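Local coordinates for protein DNA polymerase III subunit beta (Deinococcus radiodurans, PDB 4TRT) that probably tethers DNA polymerases and other proteins to DNA for processive synthesis, forming a ring-shaped head-to-tail homodimer around the duplex, at residues V241-I246 and P341-A346; V250-T255 and A331-S336; A256-V261 and D322-I327. All coordinates share one frame; numbering follows the deposited sequence.

Contact 1. Residues V241-I246 and P341-A346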
loop_
_atom_site.group_PDB
_atom_site.type_symbol
_atom_site.label_atom_id
_atom_site.label_comp_id
_atom_site.label_asym_id
_atom_site.label_seq_id
_atom_site.Cartn_x
_atom_site.Cartn_y
_atom_site.Cartn_z
ATOM N N VAL A 241 -4.822 -20.982 -33.214
ATOM C CA VAL A 241 -4.646 -19.520 -33.197
ATOM C C VAL A 241 -3.184 -19.085 -32.992
ATOM O O VAL A 241 -2.899 -17.876 -32.935
ATOM C CB VAL A 241 -5.567 -18.836 -32.148
ATOM C CG1 VAL A 241 -7.040 -19.156 -32.423
ATOM C CG2 VAL A 241 -5.187 -19.217 -30.717
ATOM N N ILE A 242 -2.266 -20.058 -32.904
ATOM C CA ILE A 242 -0.825 -19.774 -32.810
ATOM C C ILE A 242 -0.233 -19.656 -34.217
ATOM O O ILE A 242 -0.319 -20.589 -35.004
ATOM C CB ILE A 242 -0.058 -20.880 -32.050
ATOM C CG1 ILE A 242 -0.564 -21.028 -30.629
ATOM C CG2 ILE A 242 1.430 -20.559 -31.964
ATOM C CD1 ILE A 242 0.100 -22.163 -29.870
ATOM N N PRO A 243 0.388 -18.508 -34.536
ATOM C CA PRO A 243 0.923 -18.313 -35.891
ATOM C C PRO A 243 2.194 -19.128 -36.145
ATOM O O PRO A 243 3.069 -19.162 -35.300
ATOM C CB PRO A 243 1.227 -16.811 -35.925
ATOM C CG PRO A 243 1.514 -16.461 -34.506
ATOM C CD PRO A 243 0.626 -17.341 -33.667
ATOM N N LYS A 244 2.284 -19.791 -37.290
ATOM C CA LYS A 244 3.490 -20.546 -37.652
ATOM C C LYS A 244 4.234 -19.938 -38.834
ATOM O O LYS A 244 5.366 -20.333 -39.085
ATOM C CB LYS A 244 3.182 -22.017 -37.954
ATOM C CG LYS A 244 3.026 -22.907 -36.743
ATOM C CD LYS A 244 1.785 -22.568 -35.945
ATOM C CE LYS A 244 1.459 -23.618 -34.874
ATOM N NZ LYS A 244 -0.010 -23.675 -34.639
ATOM N N ASP A 245 3.626 -18.989 -39.547
ATOM C CA ASP A 245 4.302 -18.339 -40.685
ATOM C C ASP A 245 4.905 -16.991 -40.244
ATOM O O ASP A 245 4.309 -15.939 -40.426
ATOM C CB ASP A 245 3.327 -18.160 -41.854
ATOM C CG ASP A 245 4.005 -17.652 -43.123
ATOM O OD1 ASP A 245 5.227 -17.405 -43.110
ATOM O OD2 ASP A 245 3.303 -17.477 -44.140
ATOM N N ILE A 246 6.104 -17.043 -39.669
ATOM C CA ILE A 246 6.758 -15.883 -39.087
ATOM C C ILE A 246 7.582 -15.170 -40.151
ATOM O O ILE A 246 8.384 -15.807 -40.837
ATOM C CB ILE A 246 7.642 -16.308 -37.898
ATOM C CG1 ILE A 246 6.786 -17.015 -36.840
ATOM C CG2 ILE A 246 8.365 -15.110 -37.284
ATOM C CD1 ILE A 246 5.588 -16.196 -36.327
ATOM N N PRO A 341 -1.493 -12.531 -35.859
ATOM C CA PRO A 341 -0.988 -12.646 -34.486
ATOM C C PRO A 341 0.547 -12.725 -34.379
ATOM O O PRO A 341 1.248 -13.053 -35.351
ATOM C CB PRO A 341 -1.674 -13.917 -33.963
ATOM C CG PRO A 341 -2.904 -14.077 -34.820
ATOM C CD PRO A 341 -2.471 -13.596 -36.179
ATOM N N ALA A 342 1.038 -12.379 -33.203
ATOM C CA ALA A 342 2.460 -12.375 -32.886
ATOM C C ALA A 342 2.742 -13.296 -31.711
ATOM O O ALA A 342 1.854 -13.561 -30.905
ATOM C CB ALA A 342 2.910 -10.963 -32.551
ATOM N N ILE A 343 3.989 -13.754 -31.599
ATOM C CA ILE A 343 4.435 -14.541 -30.445
ATOM C C ILE A 343 5.505 -13.732 -29.710
ATOM O O ILE A 343 6.427 -13.210 -30.341
ATOM C CB ILE A 343 5.004 -15.911 -30.869
ATOM C CG1 ILE A 343 3.926 -16.774 -31.538
ATOM C CG2 ILE A 343 5.586 -16.654 -29.678
ATOM C CD1 ILE A 343 4.502 -18.001 -32.231
ATOM N N PHE A 344 5.346 -13.593 -28.387
ATOM C CA PHE A 344 6.367 -13.026 -27.519
ATOM C C PHE A 344 6.882 -14.144 -26.611
ATOM O O PHE A 344 6.102 -14.895 -26.026
ATOM C CB PHE A 344 5.835 -11.885 -26.641
ATOM C CG PHE A 344 5.261 -10.706 -27.390
ATOM C CD1 PHE A 344 5.415 -10.547 -28.760
ATOM C CD2 PHE A 344 4.620 -9.698 -26.673
ATOM C CE1 PHE A 344 4.885 -9.455 -29.405
ATOM C CE2 PHE A 344 4.111 -8.582 -27.303
ATOM C CZ PHE A 344 4.225 -8.469 -28.680
ATOM N N ARG A 345 8.200 -14.278 -26.522
ATOM C CA ARG A 345 8.816 -15.292 -25.672
ATOM C C ARG A 345 10.233 -14.869 -25.265
ATOM O O ARG A 345 10.733 -13.850 -25.749
ATOM C CB ARG A 345 8.823 -16.638 -26.394
ATOM C CG ARG A 345 9.579 -16.646 -27.704
ATOM C CD ARG A 345 9.515 -17.986 -28.416
ATOM N NE ARG A 345 10.639 -18.063 -29.332
ATOM C CZ ARG A 345 10.962 -19.112 -30.068
ATOM N NH1 ARG A 345 10.231 -20.222 -30.044
ATOM N NH2 ARG A 345 12.043 -19.045 -30.839
ATOM N N ALA A 346 10.858 -15.625 -24.360
ATOM C CA ALA A 346 12.300 -15.462 -24.078
ATOM C C ALA A 346 13.111 -16.071 -25.221
ATOM O O ALA A 346 12.595 -16.884 -25.983
ATOM C CB ALA A 346 12.683 -16.093 -22.742
#

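Contact 2. Residues V250-T255 and A331-S336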
loop_
_atom_site.group_PDB
_atom_site.type_symbol
_atom_site.label_atom_id
_atom_site.label_comp_id
_atom_site.label_asym_id
_atom_site.label_seq_id
_atom_site.Cartn_x
_atom_site.Cartn_y
_atom_site.Cartn_z
ATOM N N VAL A 250 12.396 -10.053 -33.904
ATOM C CA VAL A 250 13.095 -8.958 -33.266
ATOM C C VAL A 250 13.535 -9.454 -31.899
ATOM O O VAL A 250 12.760 -10.089 -31.194
ATOM C CB VAL A 250 12.180 -7.715 -33.125
ATOM C CG1 VAL A 250 12.836 -6.648 -32.249
ATOM C CG2 VAL A 250 11.871 -7.132 -34.504
ATOM N N THR A 251 14.791 -9.190 -31.540
ATOM C CA THR A 251 15.311 -9.589 -30.260
ATOM C C THR A 251 15.843 -8.330 -29.564
ATOM O O THR A 251 16.550 -7.529 -30.186
ATOM C CB THR A 251 16.446 -10.628 -30.482
ATOM O OG1 THR A 251 15.894 -11.805 -31.107
ATOM C CG2 THR A 251 17.075 -10.983 -29.200
ATOM N N LEU A 252 15.524 -8.167 -28.280
ATOM C CA LEU A 252 15.947 -6.992 -27.534
ATOM C C LEU A 252 15.823 -7.237 -26.036
ATOM O O LEU A 252 15.161 -8.186 -25.624
ATOM C CB LEU A 252 15.116 -5.766 -27.957
ATOM C CG LEU A 252 13.663 -5.713 -27.501
ATOM C CD1 LEU A 252 13.061 -4.401 -27.972
ATOM C CD2 LEU A 252 12.805 -6.880 -27.989
ATOM N N PRO A 253 16.438 -6.372 -25.222
ATOM C CA PRO A 253 16.360 -6.528 -23.771
ATOM C C PRO A 253 14.934 -6.393 -23.261
ATOM O O PRO A 253 14.239 -5.439 -23.620
ATOM C CB PRO A 253 17.223 -5.381 -23.251
ATOM C CG PRO A 253 18.126 -5.021 -24.385
ATOM C CD PRO A 253 17.292 -5.227 -25.598
ATOM N N ALA A 254 14.502 -7.357 -22.456
ATOM C CA ALA A 254 13.136 -7.401 -21.969
ATOM C C ALA A 254 12.802 -6.178 -21.130
ATOM O O ALA A 254 11.709 -5.618 -21.251
ATOM C CB ALA A 254 12.918 -8.655 -21.147
ATOM N N THR A 255 13.730 -5.769 -20.277
ATOM C CA THR A 255 13.430 -4.693 -19.331
ATOM C C THR A 255 13.277 -3.376 -20.066
ATOM O O THR A 255 12.350 -2.598 -19.760
ATOM C CB THR A 255 14.510 -4.566 -18.251
ATOM O OG1 THR A 255 14.485 -5.737 -17.431
ATOM C CG2 THR A 255 14.306 -3.313 -17.392
ATOM N N ALA A 331 13.922 -10.517 -24.830
ATOM C CA ALA A 331 12.673 -10.929 -25.434
ATOM C C ALA A 331 12.882 -11.194 -26.921
ATOM O O ALA A 331 13.689 -10.531 -27.562
ATOM C CB ALA A 331 11.611 -9.855 -25.227
ATOM N N GLU A 332 12.130 -12.164 -27.440
ATOM C CA GLU A 332 12.059 -12.479 -28.849
ATOM C C GLU A 332 10.627 -12.214 -29.281
ATOM O O GLU A 332 9.690 -12.754 -28.701
ATOM C CB GLU A 332 12.385 -13.960 -29.042
ATOM C CG GLU A 332 13.304 -14.291 -30.186
ATOM C CD GLU A 332 13.766 -15.749 -30.120
ATOM O OE1 GLU A 332 12.912 -16.634 -30.266
ATOM O OE2 GLU A 332 14.970 -16.015 -29.903
ATOM N N LEU A 333 10.450 -11.345 -30.267
ATOM C CA LEU A 333 9.111 -11.023 -30.790
ATOM C C LEU A 333 9.039 -11.577 -32.202
ATOM O O LEU A 333 9.859 -11.214 -33.052
ATOM C CB LEU A 333 8.885 -9.496 -30.822
ATOM C CG LEU A 333 9.389 -8.680 -29.626
ATOM C CD1 LEU A 333 9.138 -7.203 -29.862
ATOM C CD2 LEU A 333 8.752 -9.179 -28.325
ATOM N N LEU A 334 8.063 -12.441 -32.451
ATOM C CA LEU A 334 7.900 -13.083 -33.733
ATOM C C LEU A 334 6.581 -12.623 -34.348
ATOM O O LEU A 334 5.506 -12.873 -33.795
ATOM C CB LEU A 334 7.873 -14.588 -33.551
ATOM C CG LEU A 334 9.021 -15.248 -32.784
ATOM C CD1 LEU A 334 8.689 -16.731 -32.614
ATOM C CD2 LEU A 334 10.338 -15.071 -33.498
ATOM N N PHE A 335 6.674 -11.970 -35.507
ATOM C CA PHE A 335 5.531 -11.357 -36.162
ATOM C C PHE A 335 5.165 -12.119 -37.422
ATOM O O PHE A 335 6.052 -12.489 -38.211
ATOM C CB PHE A 335 5.855 -9.911 -36.528
ATOM C CG PHE A 335 6.178 -9.057 -35.357
ATOM C CD1 PHE A 335 5.200 -8.735 -34.428
ATOM C CD2 PHE A 335 7.471 -8.576 -35.171
ATOM C CE1 PHE A 335 5.491 -7.921 -33.350
ATOM C CE2 PHE A 335 7.773 -7.783 -34.080
ATOM C CZ PHE A 335 6.775 -7.449 -33.174
ATOM N N SER A 336 3.874 -12.385 -37.597
ATOM C CA SER A 336 3.403 -13.086 -38.776
ATOM C C SER A 336 2.901 -12.112 -39.847
ATOM O O SER A 336 2.610 -12.534 -40.951
ATOM C CB SER A 336 2.325 -14.107 -38.414
ATOM O OG SER A 336 1.153 -13.490 -37.905
#

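Contact 3. Residues A256-V261 and D322-I327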
loop_
_atom_site.group_PDB
_atom_site.type_symbol
_atom_site.label_atom_id
_atom_site.label_comp_id
_atom_site.label_asym_id
_atom_site.label_seq_id
_atom_site.Cartn_x
_atom_site.Cartn_y
_atom_site.Cartn_z
ATOM N N ALA A 256 14.151 -3.130 -21.045
ATOM C CA ALA A 256 14.029 -1.907 -21.851
ATOM C C ALA A 256 12.680 -1.866 -22.569
ATOM O O ALA A 256 12.004 -0.823 -22.583
ATOM C CB ALA A 256 15.195 -1.754 -22.819
ATOM N N LEU A 257 12.248 -3.001 -23.126
ATOM C CA LEU A 257 10.967 -3.046 -23.835
ATOM C C LEU A 257 9.789 -2.810 -22.896
ATOM O O LEU A 257 8.860 -2.062 -23.237
ATOM C CB LEU A 257 10.796 -4.368 -24.601
ATOM C CG LEU A 257 9.464 -4.579 -25.308
ATOM C CD1 LEU A 257 9.234 -3.545 -26.423
ATOM C CD2 LEU A 257 9.399 -6.015 -25.836
ATOM N N LYS A 258 9.818 -3.429 -21.721
ATOM C CA LYS A 258 8.735 -3.257 -20.746
ATOM C C LYS A 258 8.629 -1.816 -20.303
ATOM O O LYS A 258 7.541 -1.271 -20.246
ATOM C CB LYS A 258 8.949 -4.118 -19.514
ATOM C CG LYS A 258 8.823 -5.609 -19.787
ATOM C CD LYS A 258 9.143 -6.397 -18.518
ATOM C CE LYS A 258 9.325 -7.852 -18.846
ATOM N NZ LYS A 258 9.481 -8.676 -17.610
ATOM N N GLU A 259 9.773 -1.204 -20.009
ATOM C CA GLU A 259 9.799 0.160 -19.541
ATOM C C GLU A 259 9.361 1.136 -20.654
ATOM O O GLU A 259 8.702 2.135 -20.371
ATOM C CB GLU A 259 11.180 0.497 -18.961
ATOM C CG GLU A 259 11.445 -0.264 -17.658
ATOM C CD GLU A 259 12.807 -0.014 -17.026
ATOM O OE1 GLU A 259 13.677 0.600 -17.659
ATOM O OE2 GLU A 259 13.006 -0.451 -15.873
ATOM N N ALA A 260 9.691 0.828 -21.903
ATOM C CA ALA A 260 9.294 1.653 -23.024
ATOM C C ALA A 260 7.792 1.568 -23.293
ATOM O O ALA A 260 7.163 2.590 -23.543
ATOM C CB ALA A 260 10.093 1.293 -24.270
ATOM N N VAL A 261 7.210 0.356 -23.223
ATOM C CA VAL A 261 5.771 0.181 -23.449
ATOM C C VAL A 261 5.025 0.895 -22.345
ATOM O O VAL A 261 4.079 1.666 -22.594
ATOM C CB VAL A 261 5.382 -1.303 -23.540
ATOM C CG1 VAL A 261 3.874 -1.497 -23.466
ATOM C CG2 VAL A 261 5.929 -1.915 -24.839
ATOM N N ASP A 322 1.093 -7.510 -20.021
ATOM C CA ASP A 322 0.690 -8.831 -19.497
ATOM C C ASP A 322 1.567 -9.916 -20.120
ATOM O O ASP A 322 2.104 -10.769 -19.418
ATOM C CB ASP A 322 -0.759 -9.184 -19.866
ATOM C CG ASP A 322 -1.804 -8.411 -19.086
ATOM O OD1 ASP A 322 -1.517 -7.841 -18.024
ATOM O OD2 ASP A 322 -2.968 -8.418 -19.550
ATOM N N ALA A 323 1.681 -9.891 -21.450
ATOM C CA ALA A 323 2.384 -10.932 -22.194
ATOM C C ALA A 323 3.891 -10.933 -21.898
ATOM O O ALA A 323 4.501 -11.998 -21.819
ATOM C CB ALA A 323 2.130 -10.783 -23.692
ATOM N N LEU A 324 4.479 -9.749 -21.747
ATOM C CA LEU A 324 5.907 -9.623 -21.455
ATOM C C LEU A 324 6.299 -9.945 -20.026
ATOM O O LEU A 324 7.483 -10.215 -19.748
ATOM C CB LEU A 324 6.404 -8.214 -21.782
ATOM C CG LEU A 324 6.378 -7.855 -23.257
ATOM C CD1 LEU A 324 6.776 -6.395 -23.401
ATOM C CD2 LEU A 324 7.315 -8.771 -24.046
ATOM N N GLY A 325 5.330 -9.881 -19.112
ATOM C CA GLY A 325 5.584 -10.010 -17.683
ATOM C C GLY A 325 6.536 -11.123 -17.302
ATOM O O GLY A 325 7.531 -10.874 -16.631
ATOM N N PRO A 326 6.239 -12.358 -17.722
ATOM C CA PRO A 326 7.100 -13.513 -17.406
ATOM C C PRO A 326 8.432 -13.597 -18.172
ATOM O O PRO A 326 9.198 -14.502 -17.927
ATOM C CB PRO A 326 6.223 -14.709 -17.787
ATOM C CG PRO A 326 4.824 -14.190 -17.781
ATOM C CD PRO A 326 4.953 -12.792 -18.301
ATOM N N ILE A 327 8.697 -12.679 -19.092
ATOM C CA ILE A 327 9.925 -12.701 -19.879
ATOM C C ILE A 327 11.008 -11.842 -19.222
ATOM O O ILE A 327 10.820 -10.649 -19.018
ATOM C CB ILE A 327 9.697 -12.217 -21.324
ATOM C CG1 ILE A 327 8.686 -13.123 -22.032
ATOM C CG2 ILE A 327 11.022 -12.190 -22.088
ATOM C CD1 ILE A 327 8.199 -12.650 -23.397
#

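Contact 1. Residues V241-I246 and P341-A346
The rings of P243 and P341 turn a face toward one another, their mean planes inclined by nearly 40° and displaced. P341 CB and I343 CG1 flank the CG–CD end of the P243 ring from opposite faces, both outside its outline: P341 CB lies 4.1 Å from P243 CG, and I343 CG1 lies 3.8 Å from the same P243 CG. At the CB–CG edge of P243 sits a carbonyl, with P341 O 3.5 Å from P243 CG. Within this contact P243 is thus approached from both faces at its CG end and at one edge, and the joining is apolar, with no hydrogen bond between the segments.

I343 reaches along the loop because its chain is extended: with chi2 at 168°, CD1 passes the ring. I343 CD1 ends 3.6 Å from P243 O and 4.0 Å from I242 CG2, while within the loop K244 NZ curls back to donate to I242 O at 3.1 Å, tilted 29° from the carbonyl plane.

This is loop-on-sheet packing at the junction of the central and C-terminal domains of the sliding clamp, where strands 175-181 and 353-357 adjoin in one continuous sheet. The loop 241-246, which leads into strand 248-253, packs over strand 342-346, itself held between strands 330-335 and 353-357. I242 and P243 both lean on V356, and I242 also meets I177 of strand 175-181.

Contact 2. Residues V250-T255 and A331-S336
V250 and L333 form a hydrogen-bonded antiparallel pair in the sheet of the clamp's C-terminal domain, as do L252 and A331, with T251 and E332 the non-hydrogen-bonded pair between them. The straightest link is L333 N to V250 O, 2.8 Å and 173° at the hydrogen.

L252 holds CG in the crowded position between backbone N and carbonyl carbon (chi1 72°). This swings L252 CD2 across the strand pair to 4.1 Å from L333 CD1, one leucine set roughly perpendicular to the other, and to 4.2 Å from A331 CB. V250 keeps CG2 beside its own N, pointing it at the edge of the F335 ring, 4.2 Å from F335 CE2 and near the ring plane. T251 and E332 run together on the other face, T251 OG1 3.7 Å from E332 CG. E332 has an unstaggered first torsion (-137°) and then an extended chain; its carboxylate is occupied beyond this pair, in a salt bridge with R345 and a hydrogen bond from G348 N.

One face of this strand pair is therefore apolar, with F335 continuing onto M311, L313 and F315, while the face of T251 and E332 carries the polar side chains, with L334 beside them. The backbone bonds set the register, and the buried E332 carboxylate is probably stabilised as an anion by its arginine partner.

Contact 3. Residues A256-V261 and D322-I327
Residues 256-261 of helix 254-265 pass beside the end of helix 317-324 and the type I turn from L324 to I327, with the nearest alpha carbons, those of K258 and L324, 7.0 Å apart. In the sliding-clamp fold each domain carries a pair of helices on the inner side of the ring, and this contact joins the two helices of the C-terminal domain.

K258 does most of the joining. Its CG stands beside the backbone N (chi1 -68°) and the rest of the chain is extended, running antiparallel to the L324 side chain with K258 CG beside L324 CB, so that the ammonium is carried to the turn while the methylenes lie against L324. There K258 NZ donates to two main-chain acceptors, I327 O at 2.8 Å and G325 O at 3.1 Å. Neither approach is in the carbonyl plane: the donor is tilted from that of I327 and stands well above that of G325, 45° out of it. The turn is also closed from within by I327 N bonding to L324 O at 2.8 Å. A positive charge among carbonyls that follow a helix would probably be favoured by the helix dipole, and D328 adds a weak, long ion pair.

The apolar half lies deeper. L257 and L324 stand roughly crosswise, L257 also resting on L285 of strand 284-290 and L324 on F344 of strand 342-346, so the pair fills the seam between the two helices and the sheets beneath them. Its closest touch is methyl to methyl, L257 CD2 to L324 CD1 at 3.6 Å.

In the fold
All three contacts belong to the C-terminal domain and nest along the chain, contact 3 inside contact 2 and contact 2 inside contact 1. Contacts 1 and 2 have centres about 11 Å apart and share neighbouring strands, linked by a probable hydrogen bond between P341 O and S336 OG at 2.6 Å. Contact 2 leads directly into contact 3, their centres about 10 Å apart, through helix 254-265; A254 CB packs 3.6 Å from I327 O. F344 bridges contacts 1 and 3, F344 CD2 lying 3.9 Å from L324 CD2. Contact 1, near I177 and V356, probably borders the partner-peptide pocket known between the central and C-terminal domains of bacterial clamps; contact 3 lies on the helical side of the domain.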